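Local atomic coordinates of lectin (Trichosanthes anguina, PDB entry 4HR6), a protein that forms the A-beta chain of a nontoxic three-chain seed lectin, homologous to type II ribosome-inactivating proteins, which probably binds carbohydrate through its beta-trefoil chain. Residues F63-A74 against L103-Q112; T76-G84 against F137-D148. All coordinates share one frame; numbering follows the deposited sequence.

Interaction 1 of 2, residues F63-A74 against L103-Q112; sequences FDNTFKSLENAA and LPLSFLVIIQ
With CG beside the backbone N (chi1 -75°), Leu70 meets Leu108, whose own side chain is twisted away from the staggered positions. Leu70 CB leaves the backbone toward helix 103-112, and the CG branch carries the two methyls onto it. The two leucines slide past each other in opposite directions, and Leu108 CD1 is pressed against Leu70 CB at 3.4 Å, tighter than ordinary van der Waals contact. Leu70 CD1 reaches Ile111 CD1 tip to tip (3.8 Å), while its other branch, CD2, rests on Phe107 CB. This is knobs-into-holes packing in both directions: Leu70 sits among Pro104, Phe107, Leu108 and Ile111, and Leu108 among Phe67, Leu70, Glu71 and Ala74. Within the ribosome-inactivating-protein fold, helices 67-74 and 103-112 run roughly antiparallel, at 138° between their N-to-C directions, axes 8.2 Å apart at closest approach. They come together where the small Ala73 and Ala74 meet Pro104, whose CG lies 3.7 Å from Ala73 CB. At the other end Phe67 offers its ring edge to Leu108 CD1, and Phe67 CE2 touches Ile111 CG2 at 4.0 Å. Before the helix, which Thr66 caps, Phe63 brings a ring edge to Phe107 CD1 and Leu103 CB.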
loop_
_atom_site.group_PDB
_atom_site.type_symbol
_atom_site.label_atom_id
_atom_site.label_comp_id
_atom_site.label_asym_id
_atom_site.label_seq_id
_atom_site.Cartn_x
_atom_site.Cartn_y
_atom_site.Cartn_z
ATOM N N PHE B 63 28.626 16.566 2.644
ATOM C CA PHE B 63 27.206 16.510 2.981
ATOM C C PHE B 63 26.868 15.060 3.296
ATOM O O PHE B 63 27.654 14.147 2.989
ATOM C CB PHE B 63 26.317 17.012 1.829
ATOM C CG PHE B 63 26.701 16.481 0.486
ATOM C CD1 PHE B 63 26.219 15.285 0.038
ATOM C CD2 PHE B 63 27.577 17.186 -0.317
ATOM C CE1 PHE B 63 26.585 14.798 -1.204
ATOM C CE2 PHE B 63 27.958 16.710 -1.548
ATOM C CZ PHE B 63 27.463 15.514 -1.998
ATOM N N ASP B 64 25.714 14.852 3.918
ATOM C CA ASP B 64 25.320 13.519 4.324
ATOM C C ASP B 64 24.154 13.012 3.469
ATOM O O ASP B 64 23.703 13.693 2.535
ATOM C CB ASP B 64 25.110 13.425 5.846
ATOM C CG ASP B 64 23.928 14.178 6.349
ATOM O OD1 ASP B 64 22.859 14.151 5.706
ATOM O OD2 ASP B 64 24.046 14.756 7.444
ATOM N N ASN B 65 23.737 11.785 3.729
ATOM C CA ASN B 65 22.782 11.130 2.867
ATOM C C ASN B 65 21.332 11.400 3.239
ATOM O O ASN B 65 20.450 10.740 2.745
ATOM C CB ASN B 65 23.067 9.626 2.789
ATOM C CG ASN B 65 23.069 8.950 4.132
ATOM O OD1 ASN B 65 22.452 9.411 5.066
ATOM N ND2 ASN B 65 23.742 7.819 4.218
ATOM N N THR B 66 21.074 12.332 4.140
ATOM C CA THR B 66 19.688 12.688 4.434
ATOM C C THR B 66 19.205 13.591 3.296
ATOM O O THR B 66 19.998 14.323 2.674
ATOM C CB THR B 66 19.541 13.471 5.734
ATOM O OG1 THR B 66 20.266 14.703 5.622
ATOM C CG2 THR B 66 20.053 12.665 6.936
ATOM N N PHE B 67 17.907 13.558 3.034
ATOM C CA PHE B 67 17.339 14.427 1.997
ATOM C C PHE B 67 17.558 15.905 2.291
ATOM O O PHE B 67 17.861 16.682 1.384
ATOM C CB PHE B 67 15.861 14.160 1.809
ATOM C CG PHE B 67 15.564 12.847 1.170
ATOM C CD1 PHE B 67 14.790 11.907 1.825
ATOM C CD2 PHE B 67 16.046 12.552 -0.099
ATOM C CE1 PHE B 67 14.522 10.682 1.234
ATOM C CE2 PHE B 67 15.771 11.334 -0.698
ATOM C CZ PHE B 67 15.018 10.400 -0.022
ATOM N N LYS B 68 17.399 16.305 3.537
ATOM C CA LYS B 68 17.625 17.696 3.900
ATOM C C LYS B 68 19.038 18.135 3.538
ATOM O O LYS B 68 19.240 19.212 2.972
ATOM C CB LYS B 68 17.412 17.920 5.394
ATOM C CG LYS B 68 15.989 18.223 5.792
ATOM C CD LYS B 68 15.911 18.636 7.259
ATOM C CE LYS B 68 14.481 18.988 7.667
ATOM N NZ LYS B 68 13.560 17.815 7.607
ATOM N N SER B 69 20.024 17.307 3.871
ATOM C CA SER B 69 21.410 17.691 3.617
ATOM C C SER B 69 21.641 17.783 2.112
ATOM O O SER B 69 22.297 18.710 1.610
ATOM C CB SER B 69 22.403 16.710 4.258
ATOM O OG SER B 69 23.747 17.138 4.032
ATOM N N LEU B 70 21.130 16.806 1.394
ATOM C CA LEU B 70 21.255 16.811 -0.061
ATOM C C LEU B 70 20.598 18.024 -0.693
ATOM O O LEU B 70 21.159 18.620 -1.613
ATOM C CB LEU B 70 20.667 15.538 -0.656
ATOM C CG LEU B 70 21.580 14.331 -0.440
ATOM C CD1 LEU B 70 20.840 13.053 -0.725
ATOM C CD2 LEU B 70 22.808 14.441 -1.334
ATOM N N GLU B 71 19.409 18.369 -0.214
ATOM C CA GLU B 71 18.660 19.532 -0.744
ATOM C C GLU B 71 19.401 20.828 -0.422
ATOM O O GLU B 71 19.564 21.730 -1.265
ATOM C CB GLU B 71 17.238 19.558 -0.173
ATOM C CG GLU B 71 16.322 18.520 -0.828
ATOM C CD GLU B 71 14.924 18.455 -0.215
ATOM O OE1 GLU B 71 14.719 18.942 0.905
ATOM O OE2 GLU B 71 14.014 17.881 -0.839
ATOM N N ASN B 72 19.883 20.902 0.801
ATOM C CA ASN B 72 20.697 22.025 1.209
ATOM C C ASN B 72 21.916 22.234 0.302
ATOM O O ASN B 72 22.186 23.334 -0.168
ATOM C CB ASN B 72 21.159 21.804 2.633
ATOM C CG ASN B 72 21.350 23.086 3.365
ATOM O OD1 ASN B 72 22.447 23.644 3.394
ATOM N ND2 ASN B 72 20.262 23.594 3.934
ATOM N N ALA B 73 22.639 21.161 0.043
ATOM C CA ALA B 73 23.817 21.219 -0.796
ATOM C C ALA B 73 23.479 21.451 -2.285
ATOM O O ALA B 73 24.253 22.083 -2.997
ATOM C CB ALA B 73 24.613 19.944 -0.630
ATOM N N ALA B 74 22.356 20.926 -2.772
ATOM C CA ALA B 74 21.940 21.210 -4.168
ATOM C C ALA B 74 21.389 22.631 -4.338
ATOM O O ALA B 74 21.401 23.185 -5.436
ATOM C CB ALA B 74 20.921 20.196 -4.661
ATOM N N LEU B 103 26.941 17.023 -7.909
ATOM C CA LEU B 103 26.863 15.816 -7.098
ATOM C C LEU B 103 25.592 15.722 -6.262
ATOM O O LEU B 103 24.921 14.724 -6.322
ATOM C CB LEU B 103 28.104 15.639 -6.195
ATOM C CG LEU B 103 29.368 15.030 -6.801
ATOM C CD1 LEU B 103 30.274 14.561 -5.671
ATOM C CD2 LEU B 103 29.095 13.878 -7.752
ATOM N N PRO B 104 25.284 16.741 -5.454
ATOM C CA PRO B 104 24.088 16.623 -4.616
ATOM C C PRO B 104 22.826 16.399 -5.457
ATOM O O PRO B 104 22.012 15.536 -5.159
ATOM C CB PRO B 104 24.014 17.978 -3.903
ATOM C CG PRO B 104 25.359 18.572 -4.005
ATOM C CD PRO B 104 26.019 17.996 -5.210
ATOM N N LEU B 105 22.688 17.181 -6.513
ATOM C CA LEU B 105 21.557 17.059 -7.423
ATOM C C LEU B 105 21.474 15.661 -8.012
ATOM O O LEU B 105 20.399 15.049 -8.031
ATOM C CB LEU B 105 21.701 18.074 -8.554
ATOM C CG LEU B 105 20.516 18.122 -9.519
ATOM C CD1 LEU B 105 19.462 19.053 -8.942
ATOM C CD2 LEU B 105 20.949 18.569 -10.916
ATOM N N SER B 106 22.610 15.153 -8.479
ATOM C CA SER B 106 22.650 13.839 -9.116
ATOM C C SER B 106 22.281 12.735 -8.127
ATOM O O SER B 106 21.551 11.823 -8.491
ATOM C CB SER B 106 24.001 13.592 -9.783
ATOM O OG SER B 106 24.324 14.659 -10.670
ATOM N N PHE B 107 22.735 12.850 -6.872
ATOM C CA PHE B 107 22.327 11.898 -5.839
ATOM C C PHE B 107 20.800 11.915 -5.595
ATOM O O PHE B 107 20.171 10.879 -5.475
ATOM C CB PHE B 107 23.077 12.140 -4.519
ATOM C CG PHE B 107 24.394 11.413 -4.428
ATOM C CD1 PHE B 107 25.566 12.099 -4.172
ATOM C CD2 PHE B 107 24.454 10.040 -4.592
ATOM C CE1 PHE B 107 26.782 11.421 -4.080
ATOM C CE2 PHE B 107 25.665 9.357 -4.510
ATOM C CZ PHE B 107 26.822 10.049 -4.254
ATOM N N LEU B 108 20.218 13.096 -5.530
ATOM C CA LEU B 108 18.765 13.229 -5.373
ATOM C C LEU B 108 17.971 12.475 -6.462
ATOM O O LEU B 108 16.998 11.762 -6.174
ATOM C CB LEU B 108 18.403 14.700 -5.368
ATOM C CG LEU B 108 17.995 15.419 -4.079
ATOM C CD1 LEU B 108 18.206 14.635 -2.815
ATOM C CD2 LEU B 108 18.648 16.798 -4.000
ATOM N N VAL B 109 18.426 12.583 -7.701
ATOM C CA VAL B 109 17.810 11.849 -8.791
ATOM C C VAL B 109 17.937 10.341 -8.602
ATOM O O VAL B 109 16.950 9.591 -8.666
ATOM C CB VAL B 109 18.423 12.266 -10.143
ATOM C CG1 VAL B 109 17.869 11.417 -11.263
ATOM C CG2 VAL B 109 18.157 13.746 -10.425
ATOM N N ILE B 110 19.168 9.893 -8.362
ATOM C CA ILE B 110 19.476 8.479 -8.323
ATOM C C ILE B 110 18.803 7.807 -7.124
ATOM O O ILE B 110 18.205 6.749 -7.261
ATOM C CB ILE B 110 20.999 8.254 -8.301
ATOM C CG1 ILE B 110 21.588 8.561 -9.671
ATOM C CG2 ILE B 110 21.321 6.818 -7.920
ATOM C CD1 ILE B 110 23.048 8.925 -9.640
ATOM N N ILE B 111 18.898 8.428 -5.957
ATOM C CA ILE B 111 18.330 7.859 -4.753
ATOM C C ILE B 111 16.819 7.665 -4.941
ATOM O O ILE B 111 16.285 6.596 -4.667
ATOM C CB ILE B 111 18.682 8.729 -3.511
ATOM C CG1 ILE B 111 20.172 8.563 -3.186
ATOM C CG2 ILE B 111 17.844 8.359 -2.301
ATOM C CD1 ILE B 111 20.684 9.539 -2.158
ATOM N N GLN B 112 16.142 8.680 -5.453
ATOM C CA GLN B 112 14.700 8.581 -5.632
ATOM C C GLN B 112 14.312 7.530 -6.655
ATOM O O GLN B 112 13.430 6.721 -6.407
ATOM C CB GLN B 112 14.115 9.927 -5.990
ATOM C CG GLN B 112 14.156 10.882 -4.824
ATOM C CD GLN B 112 13.467 12.170 -5.140
ATOM O OE1 GLN B 112 14.036 13.056 -5.781
ATOM N NE2 GLN B 112 12.236 12.290 -4.693
#

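Interaction 2 of 2, residues T76-G84 against F137-D148; sequences TTRQTIVLG and FIPDLAIVSLED
Arg78 crosses to helix 141-148 and meets two acidic side chains with the edge of its guanidinium. A bend at chi3 (-75°) turns the group so that NH1 and NH2 both hold Asp148 OD1 end-on, at 2.9 and 3.0 Å respectively. NH2 uses the syn lone pair of that oxygen, whereas NH1 approaches from above the carboxylate plane. Glu147, nearly coplanar with the guanidinium, gives the anti lone pair of OE1 to NH1 (2.9 Å), and Val144 CG1 lies over one face, near its rim. Arg78 NE forms a salt bridge with Glu71 OE2, and Glu147 OE2 probably accepts from Gln112 NE2, which would help hold both groups in place.

The compact part lies around Leu83. A single antiparallel bridge pairs it with Phe137 through two backbone hydrogen bonds, and Leu83 CB sits over the Phe137 ring face in a CH-pi contact. Pro139 packs against the end of the same leucine, its CD 4.1 Å from Leu83 CD1. Ile138 is exposed yet close-fitting, its CG1 3.6 Å from Val82 CG1. The solvent side is looser: Gln79 CG lies 4.0 Å from Val144 CG2, its amide nitrogen NE2 passes Leu141 CD2, and a water bonded to Pro139 O reaches Gln79 O only weakly. Around this junction Ile81 leans on helix 103-119, Phe137 on helix 121-132 and Leu141 on strand 166-174.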
loop_
_atom_site.group_PDB
_atom_site.type_symbol
_atom_site.label_atom_id
_atom_site.label_comp_id
_atom_site.label_asym_id
_atom_site.label_seq_id
_atom_site.Cartn_x
_atom_site.Cartn_y
_atom_site.Cartn_z
ATOM N N THR B 76 18.261 23.408 -3.847
ATOM C CA THR B 76 16.834 23.338 -4.140
ATOM C C THR B 76 16.218 22.042 -3.591
ATOM O O THR B 76 16.939 21.157 -3.143
ATOM C CB THR B 76 16.593 23.494 -5.657
ATOM O OG1 THR B 76 15.216 23.766 -5.886
ATOM C CG2 THR B 76 17.010 22.253 -6.429
ATOM N N THR B 77 14.891 21.935 -3.615
ATOM C CA THR B 77 14.208 20.793 -3.019
ATOM C C THR B 77 13.769 19.766 -4.052
ATOM O O THR B 77 13.769 20.017 -5.255
ATOM C CB THR B 77 12.979 21.233 -2.211
ATOM O OG1 THR B 77 11.966 21.694 -3.108
ATOM C CG2 THR B 77 13.355 22.353 -1.214
ATOM N N ARG B 78 13.389 18.598 -3.561
ATOM C CA ARG B 78 12.923 17.506 -4.408
ATOM C C ARG B 78 11.742 17.898 -5.323
ATOM O O ARG B 78 11.604 17.354 -6.424
ATOM C CB ARG B 78 12.515 16.316 -3.531
ATOM C CG ARG B 78 13.684 15.569 -2.908
ATOM C CD ARG B 78 13.238 14.649 -1.782
ATOM N NE ARG B 78 12.917 15.420 -0.571
ATOM C CZ ARG B 78 12.277 14.926 0.478
ATOM N NH1 ARG B 78 11.868 13.666 0.477
ATOM N NH2 ARG B 78 12.037 15.693 1.535
ATOM N N GLN B 79 10.907 18.828 -4.863
ATOM C CA GLN B 79 9.736 19.294 -5.618
ATOM C C GLN B 79 10.075 20.257 -6.754
ATOM O O GLN B 79 9.189 20.823 -7.378
ATOM C CB GLN B 79 8.744 19.940 -4.672
ATOM C CG GLN B 79 8.139 18.915 -3.736
ATOM C CD GLN B 79 7.361 19.541 -2.622
ATOM O OE1 GLN B 79 7.827 19.600 -1.492
ATOM N NE2 GLN B 79 6.156 20.013 -2.931
ATOM N N THR B 80 11.367 20.412 -7.015
ATOM C CA THR B 80 11.892 21.256 -8.055
ATOM C C THR B 80 12.721 20.449 -9.062
ATOM O O THR B 80 13.072 20.939 -10.123
ATOM C CB THR B 80 12.781 22.322 -7.384
ATOM O OG1 THR B 80 11.931 23.320 -6.803
ATOM C CG2 THR B 80 13.735 22.971 -8.354
ATOM N N ILE B 81 13.048 19.208 -8.741
ATOM C CA ILE B 81 14.034 18.490 -9.513
ATOM C C ILE B 81 13.370 17.429 -10.352
ATOM O O ILE B 81 12.672 16.568 -9.827
ATOM C CB ILE B 81 15.072 17.836 -8.587
ATOM C CG1 ILE B 81 15.860 18.925 -7.853
ATOM C CG2 ILE B 81 16.008 16.946 -9.376
ATOM C CD1 ILE B 81 16.518 18.441 -6.587
ATOM N N VAL B 82 13.625 17.477 -11.653
ATOM C CA VAL B 82 12.992 16.570 -12.585
ATOM C C VAL B 82 13.607 15.186 -12.483
ATOM O O VAL B 82 14.821 15.055 -12.324
ATOM C CB VAL B 82 13.063 17.076 -14.064
ATOM C CG1 VAL B 82 12.178 18.287 -14.249
ATOM C CG2 VAL B 82 14.483 17.439 -14.480
ATOM N N LEU B 83 12.747 14.172 -12.572
ATOM C CA LEU B 83 13.122 12.768 -12.623
ATOM C C LEU B 83 12.724 12.204 -13.977
ATOM O O LEU B 83 11.780 12.690 -14.608
ATOM C CB LEU B 83 12.393 11.981 -11.541
ATOM C CG LEU B 83 12.572 12.536 -10.129
ATOM C CD1 LEU B 83 11.861 11.631 -9.143
ATOM C CD2 LEU B 83 14.060 12.666 -9.812
ATOM N N GLY B 84 13.428 11.160 -14.401
ATOM C CA GLY B 84 13.165 10.524 -15.685
ATOM C C GLY B 84 14.419 9.915 -16.260
ATOM O O GLY B 84 15.490 9.941 -15.639
ATOM N N PHE B 137 9.064 14.166 -15.130
ATOM C CA PHE B 137 8.100 14.656 -14.126
ATOM C C PHE B 137 8.805 15.192 -12.888
ATOM O O PHE B 137 9.951 14.848 -12.631
ATOM C CB PHE B 137 7.100 13.557 -13.733
ATOM C CG PHE B 137 7.665 12.480 -12.850
ATOM C CD1 PHE B 137 8.389 11.431 -13.385
ATOM C CD2 PHE B 137 7.443 12.501 -11.480
ATOM C CE1 PHE B 137 8.906 10.442 -12.572
ATOM C CE2 PHE B 137 7.961 11.510 -10.661
ATOM C CZ PHE B 137 8.688 10.482 -11.206
ATOM N N ILE B 138 8.105 16.032 -12.140
ATOM C CA ILE B 138 8.574 16.553 -10.870
ATOM C C ILE B 138 7.695 15.950 -9.772
ATOM O O ILE B 138 6.477 16.014 -9.855
ATOM C CB ILE B 138 8.513 18.091 -10.837
ATOM C CG1 ILE B 138 9.425 18.682 -11.929
ATOM C CG2 ILE B 138 8.959 18.631 -9.490
ATOM C CD1 ILE B 138 9.153 20.138 -12.246
ATOM N N PRO B 139 8.310 15.340 -8.746
ATOM C CA PRO B 139 7.511 14.761 -7.674
ATOM C C PRO B 139 6.722 15.801 -6.917
ATOM O O PRO B 139 7.208 16.904 -6.684
ATOM C CB PRO B 139 8.545 14.134 -6.734
ATOM C CG PRO B 139 9.849 14.703 -7.124
ATOM C CD PRO B 139 9.750 15.089 -8.570
ATOM N N ASP B 140 5.515 15.442 -6.528
ATOM C CA ASP B 140 4.676 16.323 -5.740
ATOM C C ASP B 140 4.591 15.735 -4.323
ATOM O O ASP B 140 5.339 14.830 -3.984
ATOM C CB ASP B 140 3.301 16.428 -6.407
ATOM C CG ASP B 140 2.631 17.794 -6.192
ATOM O OD1 ASP B 140 1.718 18.134 -6.993
ATOM O OD2 ASP B 140 3.005 18.516 -5.229
ATOM N N LEU B 141 3.661 16.231 -3.518
ATOM C CA LEU B 141 3.520 15.805 -2.135
ATOM C C LEU B 141 3.162 14.337 -1.957
ATOM O O LEU B 141 3.463 13.737 -0.921
ATOM C CB LEU B 141 2.475 16.681 -1.437
ATOM C CG LEU B 141 2.945 18.118 -1.208
ATOM C CD1 LEU B 141 1.804 19.002 -0.735
ATOM C CD2 LEU B 141 4.072 18.131 -0.183
ATOM N N ALA B 142 2.509 13.754 -2.951
ATOM C CA ALA B 142 2.235 12.335 -2.930
ATOM C C ALA B 142 3.529 11.528 -2.776
ATOM O O ALA B 142 3.621 10.674 -1.909
ATOM C CB ALA B 142 1.489 11.923 -4.192
ATOM N N ILE B 143 4.515 11.803 -3.624
ATOM C CA ILE B 143 5.786 11.107 -3.571
ATOM C C ILE B 143 6.587 11.518 -2.323
ATOM O O ILE B 143 7.034 10.675 -1.575
ATOM C CB ILE B 143 6.587 11.328 -4.869
ATOM C CG1 ILE B 143 5.881 10.565 -6.010
ATOM C CG2 ILE B 143 8.030 10.870 -4.710
ATOM C CD1 ILE B 143 6.550 10.569 -7.366
ATOM N N VAL B 144 6.733 12.815 -2.098
ATOM C CA VAL B 144 7.544 13.323 -1.002
ATOM C C VAL B 144 7.080 12.837 0.363
ATOM O O VAL B 144 7.921 12.509 1.202
ATOM C CB VAL B 144 7.630 14.855 -1.048
ATOM C CG1 VAL B 144 8.126 15.433 0.265
ATOM C CG2 VAL B 144 8.559 15.275 -2.178
ATOM N N SER B 145 5.766 12.784 0.588
ATOM C CA SER B 145 5.215 12.340 1.877
ATOM C C SER B 145 5.488 10.851 2.142
ATOM O O SER B 145 5.667 10.441 3.284
ATOM C CB SER B 145 3.711 12.658 1.989
ATOM O OG SER B 145 2.931 11.918 1.071
ATOM N N LEU B 146 5.545 10.048 1.088
ATOM C CA LEU B 146 5.945 8.659 1.226
ATOM C C LEU B 146 7.423 8.569 1.618
ATOM O O LEU B 146 7.777 7.844 2.540
ATOM C CB LEU B 146 5.721 7.901 -0.074
ATOM C CG LEU B 146 4.278 7.703 -0.535
ATOM C CD1 LEU B 146 4.272 7.075 -1.931
ATOM C CD2 LEU B 146 3.520 6.831 0.441
ATOM N N GLU B 147 8.279 9.319 0.927
ATOM C CA GLU B 147 9.719 9.289 1.211
ATOM C C GLU B 147 10.010 9.687 2.659
ATOM O O GLU B 147 10.736 8.996 3.370
ATOM C CB GLU B 147 10.474 10.210 0.253
ATOM C CG GLU B 147 10.498 9.706 -1.191
ATOM C CD GLU B 147 11.096 10.713 -2.159
ATOM O OE1 GLU B 147 11.536 11.785 -1.723
ATOM O OE2 GLU B 147 11.119 10.452 -3.370
ATOM N N ASP B 148 9.418 10.790 3.082
ATOM C CA ASP B 148 9.649 11.330 4.404
ATOM C C ASP B 148 9.065 10.470 5.541
ATOM O O ASP B 148 9.532 10.562 6.676
ATOM C CB ASP B 148 9.097 12.755 4.492
ATOM C CG ASP B 148 9.897 13.756 3.664
ATOM O OD1 ASP B 148 11.020 13.454 3.211
ATOM O OD2 ASP B 148 9.387 14.866 3.470
HETATM O O HOH W 1 6.113 19.404 -6.956
#

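In the fold
Interaction 1 is mostly buried and wholly apolar across its helix pair, with no hydrogen bond between the segments; interaction 2 is only partly buried and combines salt bridges, a backbone bridge and a water. Their segments alternate along the chain, and their centres lie about 12 Å apart. Helix 67-74 of the first leads directly into the loop of the second, while helix 103-119 supports both. Polar bonds from both helices of interaction 1 link the two contacts. Phe67 adds a cation-pi contact with Arg78, so the apolar helix packing borders, through Phe67, the charged network that ties the loop to helix 141-159.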